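Local atomic coordinates of beta-lactamase II (PDB entry 6V73), a protein that probably hydrolyses beta-lactam antibiotics to substituted beta-amino acids, using zinc ions, as a class B (metallo-) beta-lactamase of the periplasm. Residues T95-D100 with E123-E128; H165-I170 with D199-A204; M185-D190 with M224-P229. One frame throughout, in Å; residues are numbered along the deposited sequence. Where two conformers were deposited one is given.

Contact 1 (T95-D100 with E123-E128); sequences THAHQD and ELAPEE. With ZN (zinc ion), chain B; ZN (zinc ion), chain C.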
loop_
_atom_site.group_PDB
_atom_site.type_symbol
_atom_site.label_atom_id
_atom_site.label_comp_id
_atom_site.label_asym_id
_atom_site.label_seq_id
_atom_site.Cartn_x
_atom_site.Cartn_y
_atom_site.Cartn_z
ATOM N N THR A 95 -12.797 10.950 -8.009
ATOM C CA THR A 95 -13.054 11.211 -6.597
ATOM C C THR A 95 -11.812 11.567 -5.782
ATOM O O THR A 95 -11.970 12.003 -4.638
ATOM C CB THR A 95 -13.777 10.023 -5.950
ATOM O OG1 THR A 95 -13.210 8.784 -6.387
ATOM C CG2 THR A 95 -15.230 10.040 -6.381
ATOM N N HIS A 96 -10.595 11.397 -6.332
ATOM C CA HIS A 96 -9.365 12.008 -5.819
ATOM C C HIS A 96 -8.156 11.573 -6.645
ATOM O O HIS A 96 -8.276 10.740 -7.550
ATOM C CB HIS A 96 -9.104 11.675 -4.341
ATOM C CG HIS A 96 -8.952 10.213 -4.065
ATOM N ND1 HIS A 96 -10.030 9.364 -3.958
ATOM C CD2 HIS A 96 -7.849 9.450 -3.867
ATOM C CE1 HIS A 96 -9.597 8.139 -3.708
ATOM N NE2 HIS A 96 -8.278 8.166 -3.647
ATOM N N ALA A 97 -6.980 12.112 -6.318
ATOM C CA ALA A 97 -5.789 11.962 -7.159
ATOM C C ALA A 97 -4.983 10.733 -6.738
ATOM O O ALA A 97 -3.852 10.822 -6.269
ATOM C CB ALA A 97 -4.930 13.217 -7.098
ATOM N N HIS A 98 -5.580 9.564 -6.938
ATOM C CA HIS A 98 -4.855 8.303 -6.811
ATOM C C HIS A 98 -5.100 7.492 -8.071
ATOM O O HIS A 98 -6.072 7.716 -8.801
ATOM C CB HIS A 98 -5.272 7.469 -5.573
ATOM C CG HIS A 98 -4.609 7.891 -4.299
ATOM N ND1 HIS A 98 -5.057 7.479 -3.062
ATOM C CD2 HIS A 98 -3.529 8.682 -4.067
ATOM C CE1 HIS A 98 -4.289 8.005 -2.122
ATOM N NE2 HIS A 98 -3.356 8.741 -2.704
ATOM N N GLN A 99 -4.230 6.514 -8.298
ATOM C CA GLN A 99 -4.221 5.837 -9.587
ATOM C C GLN A 99 -5.476 5.009 -9.827
ATOM O O GLN A 99 -5.909 4.883 -10.978
ATOM C CB GLN A 99 -2.987 4.956 -9.725
ATOM C CG GLN A 99 -2.784 4.526 -11.158
ATOM C CD GLN A 99 -1.790 3.412 -11.278
ATOM O OE1 GLN A 99 -0.844 3.315 -10.492
ATOM N NE2 GLN A 99 -1.999 2.549 -12.257
ATOM N N ASP A 100 -6.072 4.423 -8.783
ATOM C CA ASP A 100 -7.291 3.662 -9.041
ATOM C C ASP A 100 -8.461 4.552 -9.461
ATOM O O ASP A 100 -9.408 4.048 -10.074
ATOM C CB ASP A 100 -7.684 2.822 -7.824
ATOM C CG ASP A 100 -7.648 3.599 -6.535
ATOM O OD1 ASP A 100 -8.393 3.220 -5.608
ATOM O OD2 ASP A 100 -6.869 4.579 -6.446
ATOM N N GLU A 123 -4.352 19.856 -8.544
ATOM C CA GLU A 123 -3.037 20.330 -8.100
ATOM C C GLU A 123 -2.134 19.158 -7.757
ATOM O O GLU A 123 -0.937 19.181 -8.062
ATOM C CB GLU A 123 -3.156 21.244 -6.878
ATOM C CG GLU A 123 -3.730 22.641 -7.118
ATOM C CD GLU A 123 -3.622 23.540 -5.883
ATOM O OE1 GLU A 123 -2.690 23.355 -5.084
ATOM O OE2 GLU A 123 -4.480 24.428 -5.693
ATOM N N LEU A 124 -2.711 18.110 -7.155
ATOM C CA LEU A 124 -1.956 16.992 -6.600
ATOM C C LEU A 124 -1.594 15.956 -7.648
ATOM O O LEU A 124 -0.602 15.236 -7.485
ATOM C CB LEU A 124 -2.768 16.297 -5.507
ATOM C CG LEU A 124 -2.970 17.031 -4.190
ATOM C CD1 LEU A 124 -3.949 16.257 -3.299
ATOM C CD2 LEU A 124 -1.634 17.245 -3.491
ATOM N N ALA A 125 -2.397 15.854 -8.705
ATOM C CA ALA A 125 -2.228 14.775 -9.674
ATOM C C ALA A 125 -0.836 14.726 -10.305
ATOM O O ALA A 125 -0.259 13.626 -10.381
ATOM C CB ALA A 125 -3.320 14.894 -10.741
ATOM N N PRO A 126 -0.251 15.836 -10.787
ATOM C CA PRO A 126 1.064 15.714 -11.440
ATOM C C PRO A 126 2.110 15.022 -10.577
ATOM O O PRO A 126 2.794 14.111 -11.068
ATOM C CB PRO A 126 1.430 17.172 -11.758
ATOM C CG PRO A 126 0.120 17.850 -11.928
ATOM C CD PRO A 126 -0.760 17.222 -10.865
ATOM N N GLU A 127 2.250 15.412 -9.303
ATOM C CA GLU A 127 3.232 14.747 -8.448
ATOM C C GLU A 127 2.922 13.270 -8.269
ATOM O O GLU A 127 3.832 12.487 -7.977
ATOM C CB GLU A 127 3.313 15.422 -7.076
ATOM C CG GLU A 127 3.644 16.904 -7.126
ATOM C CD GLU A 127 2.445 17.773 -6.798
ATOM O OE1 GLU A 127 2.361 18.202 -5.621
ATOM O OE2 GLU A 127 1.597 18.002 -7.713
ATOM N N GLU A 128 1.662 12.873 -8.441
ATOM C CA GLU A 128 1.274 11.476 -8.315
ATOM C C GLU A 128 1.502 10.674 -9.599
ATOM O O GLU A 128 1.206 9.476 -9.621
ATOM C CB GLU A 128 -0.201 11.403 -7.894
ATOM C CG GLU A 128 -0.496 10.298 -6.893
ATOM C CD GLU A 128 0.342 10.428 -5.637
ATOM O OE1 GLU A 128 1.006 9.440 -5.254
ATOM O OE2 GLU A 128 0.342 11.528 -5.040
HETATM ZN ZN ZN B . -6.978 6.657 -2.838
HETATM ZN ZN ZN C . -8.602 3.524 -3.168
#
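Ala97 packs its methyl group against Leu124 and Ala125, at the C-terminal side of helix 119-124. Its CB lies 4.0 Å from the backbone N of Ala125 and 4.1 Å from CB of Leu124, with the Ala125 methyl slightly farther off. The meeting of methyl and methylene groups is apolar; no hydrogen bond crosses. Beside this patch Glu128 bends at chi2 (57°) and brings its CG over to the carbonyl O of Ala97, 3.5 Å away. The same CG comes near the plane of the His98 ring at its edge, 4.4 Å from CD2, a loose approach. Ala97 is the centre of an inverse gamma turn, closed by a weak bond from His98 N to His96 O, and this turn sends the methyl to one side while the flanking histidines serve the metal. The sequence His96-Ala97-His98-Gln99-Asp100 is the HxHxD motif of the metallo-beta-lactamase superfamily. Different first torsions (chi1 60° in His96, -82° in His98) bring NE2 of the first ring and ND1 of the second to the same chain B zinc, each at 2.1 Å. Asp100 OD1 reaches the chain C zinc at 2.5 Å. Farther out, Asp199 accepts a hydrogen bond from His98 NE2, which, with the zinc on ND1, holds the ring at both nitrogens, and Asp168 takes the N-H of Ala97.

Contact 2 (H165-I170 with D199-A204); sequences HTRDNI and DADTAA. With ZN (zinc ion), chain B.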
loop_
_atom_site.group_PDB
_atom_site.type_symbol
_atom_site.label_atom_id
_atom_site.label_comp_id
_atom_site.label_asym_id
_atom_site.label_seq_id
_atom_site.Cartn_x
_atom_site.Cartn_y
_atom_site.Cartn_z
ATOM N N HIS A 165 -9.712 9.962 3.580
ATOM C CA HIS A 165 -8.773 9.075 2.890
ATOM C C HIS A 165 -7.675 9.871 2.188
ATOM O O HIS A 165 -6.502 9.481 2.219
ATOM C CB HIS A 165 -9.519 8.188 1.894
ATOM C CG HIS A 165 -8.626 7.483 0.924
ATOM N ND1 HIS A 165 -7.826 6.417 1.286
ATOM C CD2 HIS A 165 -8.399 7.695 -0.394
ATOM C CE1 HIS A 165 -7.150 6.001 0.228
ATOM N NE2 HIS A 165 -7.479 6.760 -0.803
ATOM N N THR A 166 -8.041 10.983 1.542
ATOM C CA THR A 166 -7.099 12.015 1.117
ATOM C C THR A 166 -7.732 13.377 1.394
ATOM O O THR A 166 -8.902 13.478 1.754
ATOM C CB THR A 166 -6.732 11.920 -0.372
ATOM O OG1 THR A 166 -7.901 12.160 -1.146
ATOM C CG2 THR A 166 -6.163 10.559 -0.743
ATOM N N ARG A 167 -6.945 14.440 1.240
ATOM C CA ARG A 167 -7.486 15.768 1.483
ATOM C C ARG A 167 -8.436 16.205 0.376
ATOM O O ARG A 167 -9.273 17.083 0.605
ATOM C CB ARG A 167 -6.338 16.777 1.645
ATOM C CG ARG A 167 -5.494 16.529 2.898
ATOM C CD ARG A 167 -4.439 17.599 3.055
ATOM N NE ARG A 167 -3.520 17.623 1.921
ATOM C CZ ARG A 167 -3.249 18.709 1.197
ATOM N NH1 ARG A 167 -3.850 19.871 1.470
ATOM N NH2 ARG A 167 -2.395 18.627 0.184
ATOM N N ASP A 168 -8.337 15.606 -0.809
ATOM C CA ASP A 168 -9.154 16.003 -1.944
ATOM C C ASP A 168 -10.328 15.066 -2.218
ATOM O O ASP A 168 -11.045 15.297 -3.199
ATOM C CB ASP A 168 -8.284 16.114 -3.206
ATOM C CG ASP A 168 -7.544 14.813 -3.530
ATOM O OD1 ASP A 168 -7.196 14.073 -2.590
ATOM O OD2 ASP A 168 -7.308 14.528 -4.722
ATOM N N ASN A 169 -10.551 14.026 -1.401
ATOM C CA ASN A 169 -11.570 13.045 -1.775
ATOM C C ASN A 169 -12.957 13.672 -1.811
ATOM O O ASN A 169 -13.348 14.424 -0.913
ATOM C CB ASN A 169 -11.619 11.822 -0.846
ATOM C CG ASN A 169 -11.749 12.177 0.640
ATOM O OD1 ASN A 169 -10.820 11.980 1.409
ATOM N ND2 ASN A 169 -12.881 12.752 1.025
ATOM N N ILE A 170 -13.720 13.333 -2.843
ATOM C CA ILE A 170 -15.114 13.734 -2.934
ATOM C C ILE A 170 -15.987 12.488 -3.036
ATOM O O ILE A 170 -15.513 11.376 -3.282
ATOM C CB ILE A 170 -15.375 14.680 -4.116
ATOM C CG1 ILE A 170 -15.066 13.960 -5.425
ATOM C CG2 ILE A 170 -14.573 15.989 -3.944
ATOM C CD1 ILE A 170 -15.283 14.818 -6.649
ATOM N N ASP A 199 -1.733 9.101 2.364
ATOM C CA ASP A 199 -2.055 10.510 2.143
ATOM C C ASP A 199 -3.269 10.951 2.947
ATOM O O ASP A 199 -3.858 11.983 2.644
ATOM C CB ASP A 199 -2.287 10.799 0.654
ATOM C CG ASP A 199 -1.144 10.327 -0.222
ATOM O OD1 ASP A 199 0.025 10.632 0.101
ATOM O OD2 ASP A 199 -1.418 9.643 -1.235
ATOM N N ALA A 200 -3.648 10.185 3.964
ATOM C CA ALA A 200 -4.877 10.432 4.700
ATOM C C ALA A 200 -4.791 11.723 5.515
ATOM O O ALA A 200 -3.722 12.281 5.742
ATOM C CB ALA A 200 -5.187 9.249 5.619
ATOM N N ASP A 201 -5.950 12.203 5.935
ATOM C CA ASP A 201 -6.083 13.296 6.891
ATOM C C ASP A 201 -6.689 12.668 8.142
ATOM O O ASP A 201 -7.914 12.600 8.285
ATOM C CB ASP A 201 -6.969 14.423 6.339
ATOM C CG ASP A 201 -7.069 15.610 7.288
ATOM O OD1 ASP A 201 -6.995 15.423 8.522
ATOM O OD2 ASP A 201 -7.229 16.743 6.791
ATOM N N THR A 202 -5.830 12.214 9.055
ATOM C CA THR A 202 -6.343 11.358 10.113
ATOM C C THR A 202 -7.154 12.151 11.123
ATOM O O THR A 202 -8.123 11.623 11.680
ATOM C CB THR A 202 -5.207 10.605 10.800
ATOM O OG1 THR A 202 -4.118 11.498 11.062
ATOM C CG2 THR A 202 -4.725 9.476 9.874
ATOM N N ALA A 203 -6.801 13.418 11.351
ATOM C CA ALA A 203 -7.560 14.223 12.304
ATOM C C ALA A 203 -8.990 14.457 11.824
ATOM O O ALA A 203 -9.934 14.363 12.614
ATOM C CB ALA A 203 -6.849 15.553 12.572
ATOM N N ALA A 204 -9.181 14.745 10.538
ATOM C CA ALA A 204 -10.513 15.094 10.053
ATOM C C ALA A 204 -11.326 13.894 9.584
ATOM O O ALA A 204 -12.519 14.053 9.303
ATOM C CB ALA A 204 -10.414 16.110 8.909
HETATM ZN ZN ZN B . -6.978 6.657 -2.838
HETATM O O HOH W 1 -4.254 7.842 1.654
#
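This is a water-bridged, backbone-to-backbone contact between two loops. Segment 165-170 leads into strand 171-174; segment 199-204 leads into helix 205-215. No direct hydrogen bond joins them. Instead the carbonyl O of His165 accepts from a water at 2.8 Å, and that water accepts from Asp199 N at 2.9 Å. Two CA-H...O contacts run beside the bridge: Ala200 CA approaches His165 O at 3.1 Å, and Thr166 CA points nearly straight at Asp199 O (3.6 Å, 169° at the hydrogen). The side chains of Thr166 and Asp199 run alongside each other in the same direction, with CG2 of the threonine 4.1 Å from CB of the aspartate. Thr166 N donates to a lone pair of Asn169 OD1 in the carbonyl plane. Asp201 OD1 receives Ala204 N in an Asx motif, from above the carboxylate plane. The CB of His165 points away from 199-204; with CG anti to the backbone N (chi1 167°), NE2 reaches the chain B zinc at 2.1 Å. The bridging water also lies over one face of that ring, near its rim. Asp199 is not bound to this zinc here but bonds His98 NE2, so the water links the backbone of one zinc ligand, His165, to the residue that holds another, probably helping to position both.

Contact 3 (M185-D190 with M224-P229); sequences MIKAGD and MSHSPP. With ZN (zinc ion), chain C.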
loop_
_atom_site.group_PDB
_atom_site.type_symbol
_atom_site.label_atom_id
_atom_site.label_comp_id
_atom_site.label_asym_id
_atom_site.label_seq_id
_atom_site.Cartn_x
_atom_site.Cartn_y
_atom_site.Cartn_z
ATOM N N MET A 185 -12.941 6.751 0.812
ATOM C CA MET A 185 -13.124 7.155 2.201
ATOM C C MET A 185 -13.887 6.098 2.987
ATOM O O MET A 185 -13.578 5.837 4.155
ATOM C CB MET A 185 -13.857 8.487 2.258
ATOM C CG MET A 185 -14.318 8.850 3.655
ATOM S SD MET A 185 -15.059 10.487 3.764
ATOM C CE MET A 185 -16.620 10.212 2.941
ATOM N N ILE A 186 -14.892 5.492 2.365
ATOM C CA ILE A 186 -15.763 4.533 3.026
ATOM C C ILE A 186 -15.203 3.143 2.798
ATOM O O ILE A 186 -14.832 2.788 1.668
ATOM C CB ILE A 186 -17.202 4.634 2.492
ATOM C CG1 ILE A 186 -17.814 5.991 2.832
ATOM C CG2 ILE A 186 -18.044 3.499 3.043
ATOM C CD1 ILE A 186 -18.072 6.219 4.326
ATOM N N LYS A 187 -15.129 2.358 3.869
ATOM C CA LYS A 187 -14.683 0.980 3.792
ATOM C C LYS A 187 -15.796 0.072 4.305
ATOM O O LYS A 187 -16.811 0.537 4.829
ATOM C CB LYS A 187 -13.377 0.786 4.575
ATOM C CG LYS A 187 -12.140 0.669 3.688
ATOM C CD LYS A 187 -11.626 2.017 3.199
ATOM C CE LYS A 187 -10.589 1.798 2.108
ATOM N NZ LYS A 187 -9.604 2.899 2.037
ATOM N N ALA A 188 -15.599 -1.237 4.148
ATOM C CA ALA A 188 -16.700 -2.181 4.267
ATOM C C ALA A 188 -17.147 -2.332 5.722
ATOM O O ALA A 188 -16.426 -2.001 6.662
ATOM C CB ALA A 188 -16.299 -3.537 3.688
ATOM N N GLY A 189 -18.367 -2.851 5.894
ATOM C CA GLY A 189 -18.945 -3.004 7.222
ATOM C C GLY A 189 -18.186 -3.950 8.131
ATOM O O GLY A 189 -18.383 -3.920 9.351
ATOM N N ASP A 190 -17.315 -4.788 7.568
ATOM C CA ASP A 190 -16.491 -5.698 8.349
ATOM C C ASP A 190 -14.999 -5.393 8.196
ATOM O O ASP A 190 -14.159 -6.260 8.465
ATOM C CB ASP A 190 -16.803 -7.143 7.959
ATOM C CG ASP A 190 -16.295 -7.507 6.565
ATOM O OD1 ASP A 190 -16.129 -6.606 5.713
ATOM O OD2 ASP A 190 -16.065 -8.714 6.325
ATOM N N MET A 224 -18.631 1.772 -2.660
ATOM C CA MET A 224 -17.297 2.259 -2.320
ATOM C C MET A 224 -16.276 1.643 -3.266
ATOM O O MET A 224 -16.589 0.750 -4.056
ATOM C CB MET A 224 -16.945 1.944 -0.865
ATOM C CG MET A 224 -16.676 0.478 -0.620
ATOM S SD MET A 224 -17.141 -0.030 1.044
ATOM C CE MET A 224 -18.911 -0.249 0.879
ATOM N N SER A 225 -15.031 2.111 -3.146
ATOM C CA SER A 225 -14.022 1.801 -4.157
ATOM C C SER A 225 -13.541 0.355 -4.097
ATOM O O SER A 225 -13.198 -0.221 -5.135
ATOM C CB SER A 225 -12.823 2.735 -4.017
ATOM O OG SER A 225 -13.202 4.083 -4.217
ATOM N N HIS A 226 -13.451 -0.247 -2.909
ATOM C CA HIS A 226 -12.649 -1.463 -2.796
ATOM C C HIS A 226 -13.401 -2.651 -2.226
ATOM O O HIS A 226 -12.770 -3.670 -1.920
ATOM C CB HIS A 226 -11.377 -1.186 -1.986
ATOM C CG HIS A 226 -10.459 -0.199 -2.651
ATOM N ND1 HIS A 226 -9.855 -0.448 -3.865
ATOM C CD2 HIS A 226 -10.077 1.051 -2.294
ATOM C CE1 HIS A 226 -9.125 0.596 -4.217
ATOM N NE2 HIS A 226 -9.240 1.518 -3.281
ATOM N N SER A 227 -14.721 -2.576 -2.119
ATOM C CA SER A 227 -15.529 -3.736 -1.768
ATOM C C SER A 227 -16.921 -3.516 -2.332
ATOM O O SER A 227 -17.280 -2.390 -2.681
ATOM C CB SER A 227 -15.568 -3.978 -0.247
ATOM O OG SER A 227 -15.674 -2.770 0.480
ATOM N N PRO A 228 -17.709 -4.572 -2.484
ATOM C CA PRO A 228 -18.978 -4.444 -3.206
ATOM C C PRO A 228 -19.983 -3.599 -2.440
ATOM O O PRO A 228 -19.758 -3.264 -1.268
ATOM C CB PRO A 228 -19.446 -5.899 -3.348
ATOM C CG PRO A 228 -18.621 -6.680 -2.443
ATOM C CD PRO A 228 -17.341 -5.979 -2.269
ATOM N N PRO A 229 -21.092 -3.210 -3.080
ATOM C CA PRO A 229 -22.090 -2.369 -2.397
ATOM C C PRO A 229 -22.708 -3.063 -1.200
ATOM O O PRO A 229 -22.814 -4.289 -1.143
ATOM C CB PRO A 229 -23.148 -2.108 -3.477
ATOM C CG PRO A 229 -22.429 -2.288 -4.758
ATOM C CD PRO A 229 -21.382 -3.348 -4.517
HETATM ZN ZN ZN C . -8.602 3.524 -3.168
#
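The histidine of the Asp-Cys-His zinc site of subclass B1 metallo-beta-lactamases, His226, lies on loop 224-229 after strand 221-223, and here that loop packs against 185-190, the chain that follows the zinc ligand Cys184. His226 NE2 binds the chain C zinc at 2.1 Å, together with Asp100 and Cys184, while ND1 donates to the carbonyl of Pro50. Phe46 of the second subunit meets the ring edge-to-face. Toward 185-190 the approach is loose and oblique: CE of Lys187 comes 4.5 Å from CD2 of the ring, and the ammonium of the lysine turns to the carbonyls of Leu194 and Cys184. Closer packing falls to Met224. Its CB lies 3.4 Å from the carbonyl O of Ile186, and its chain, bent at both chi2 and chi3, brings SD against the peptide between Lys187 and Ala188, 3.5 Å from Lys187 C. The Ile186 and Met224 side chains lie nearly perpendicular to each other, CG2 of the isoleucine to SD at 4.2 Å, and Ala234 of helix 233-243 touches both. Farther along, the hydroxyl of Ser227 stands between its own backbone N and carbonyl carbon (chi1 40°), which sets OG against the methyl of Ala188, 3.4 Å from CB.

The three contacts surround a dinuclear zinc centre at one edge of the alpha-beta/beta-alpha sandwich, between its two sheets. In contact 1, 95-100 follows strand 89-93 of the eight-stranded sheet and 123-128 runs on from helix 119-124; contacts 2 and 3 use loops flanking the strands of the four-stranded sheet. Contact 1 closes along the chain before the others open, whereas contacts 2 and 3 alternate their segments. Centres of contacts 1 and 2 lie about 13 Å apart, those of 2 and 3 about 16 Å, and those of 1 and 3 about 20 Å. Contacts 1 and 2 share the chain B zinc, and contacts 1 and 3 the chain C zinc, so ligands distant in sequence converge on one active site.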